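Local coordinates for O-methyltransferase, putative (Bacillus cereus, PDB 3DUW), which probably transfers methyl groups from S-adenosylmethionine to hydroxyl groups of its substrates, and is captured here with the product S-adenosylhomocysteine bound, at residues 13-16 against 17-21. Residues are numbered along the deposited sequence; the frame is centred on the assembly and turned at random.
Sequences YVSD and VLIPK
Val17 lies one turn beyond Tyr13 near the C-terminal end of helix 4-18, and its side chain lies against both the tyrosine ring and the helix carbonyls. Its CB stands 3.7 Å from Tyr13 O. From there the two methyls part. CG2, set between the backbone N and the carbonyl carbon, folds back against the helix and rests on two carbonyl oxygens, 3.2 Å from Tyr13 O and 3.3 Å from Val14 O. CG1, anti to the carbonyl carbon (chi1 -58°) and 3.5 Å from Tyr13 O, reaches out over one face of the Tyr13 ring in a CH-pi contact, nearer the rim than the centre, where CE1 of Tyr13 is its nearest ring atom at 3.9 Å. Val17 N donates to Tyr13 O and Leu18 N to Val14 O. CD1 of Leu18 meets CG1 of Val14. The last bond of the series, Ile19 N to Ser15 O (2.9 Å), is more bent, at 146°, and Ile19 leaves helical geometry. Two waters each donate to Ile19 O at 2.7 Å; one also hydrogen-bonds Ser15 OG, the other donates to Asp16 O. Together they bridge the helix end to the departing chain. Helix 4-18 is an N-terminal addition to the Rossmann-like methyltransferase fold. Val14 and Ile19 pack on Thr45 of helix 44-57, whose Lys48 NZ hydrogen-bonds Leu18 O. Val14 also packs on Ala204 of the second subunit and Leu18 on Thr203 of that subunit, as Tyr13 and Val17 do on its Tyr191, which meets the Tyr13 ring edge-to-face.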
# COMPACT_ATOMS: atom_id res chain seq x y z
N TYR A 13 -5.90 -15.42 8.79
CA TYR A 13 -5.59 -16.25 7.63
C TYR A 13 -4.38 -15.67 6.89
O TYR A 13 -3.41 -16.37 6.60
CB TYR A 13 -6.78 -16.32 6.68
CG TYR A 13 -6.47 -16.99 5.36
CD1 TYR A 13 -6.37 -18.38 5.27
CD2 TYR A 13 -6.22 -16.23 4.22
CE1 TYR A 13 -6.03 -18.99 4.06
CE2 TYR A 13 -5.88 -16.84 3.00
CZ TYR A 13 -5.79 -18.22 2.94
OH TYR A 13 -5.46 -18.83 1.75
N VAL A 14 -4.46 -14.38 6.57
CA VAL A 14 -3.39 -13.70 5.85
C VAL A 14 -2.06 -13.83 6.58
O VAL A 14 -1.04 -14.16 5.98
CB VAL A 14 -3.72 -12.20 5.64
CG1 VAL A 14 -2.52 -11.48 5.04
CG2 VAL A 14 -4.93 -12.06 4.74
N SER A 15 -2.07 -13.57 7.88
CA SER A 15 -0.86 -13.66 8.68
C SER A 15 -0.34 -15.09 8.74
O SER A 15 0.86 -15.33 8.56
CB SER A 15 -1.12 -13.14 10.10
OG SER A 15 0.08 -13.11 10.86
N ASP A 16 -1.23 -16.04 8.98
CA ASP A 16 -0.83 -17.44 9.07
C ASP A 16 -0.12 -17.92 7.81
O ASP A 16 0.90 -18.61 7.89
CB ASP A 16 -2.04 -18.35 9.30
CG ASP A 16 -2.54 -18.30 10.72
OD1 ASP A 16 -1.80 -17.83 11.61
OD2 ASP A 16 -3.69 -18.76 10.96
N VAL A 17 -0.65 -17.55 6.65
CA VAL A 17 -0.05 -18.00 5.40
C VAL A 17 1.13 -17.17 4.90
O VAL A 17 2.12 -17.74 4.44
CB VAL A 17 -1.11 -18.07 4.28
CG1 VAL A 17 -2.23 -19.01 4.69
CG2 VAL A 17 -1.67 -16.69 3.98
N LEU A 18 1.04 -15.85 5.00
CA LEU A 18 2.09 -14.98 4.47
C LEU A 18 3.17 -14.49 5.42
O LEU A 18 4.20 -13.98 4.97
CB LEU A 18 1.46 -13.75 3.80
CG LEU A 18 0.45 -14.00 2.67
CD1 LEU A 18 -0.01 -12.66 2.12
CD2 LEU A 18 1.09 -14.83 1.58
N ILE A 19 2.95 -14.63 6.73
CA ILE A 19 3.93 -14.15 7.69
C ILE A 19 4.42 -15.26 8.61
O ILE A 19 3.73 -15.65 9.55
CB ILE A 19 3.34 -12.99 8.53
CG1 ILE A 19 2.80 -11.90 7.60
CG2 ILE A 19 4.40 -12.42 9.47
CD1 ILE A 19 2.13 -10.74 8.32
N PRO A 20 5.63 -15.79 8.34
CA PRO A 20 6.18 -16.86 9.17
C PRO A 20 6.23 -16.47 10.65
O PRO A 20 6.42 -15.30 10.99
CB PRO A 20 7.58 -17.06 8.58
CG PRO A 20 7.37 -16.73 7.13
CD PRO A 20 6.51 -15.48 7.21
N LYS A 21 6.05 -17.46 11.52
CA LYS A 21 6.08 -17.23 12.95
C LYS A 21 7.38 -16.52 13.32
O LYS A 21 8.44 -16.85 12.79
CB LYS A 21 5.95 -18.55 13.71
CG LYS A 21 4.59 -19.22 13.56
CD LYS A 21 3.49 -18.40 14.22
CE LYS A 21 2.11 -19.00 13.97
NZ LYS A 21 2.00 -20.39 14.49
O HOH W 1 2.02 -14.85 11.52
O HOH W 2 2.71 -18.18 9.79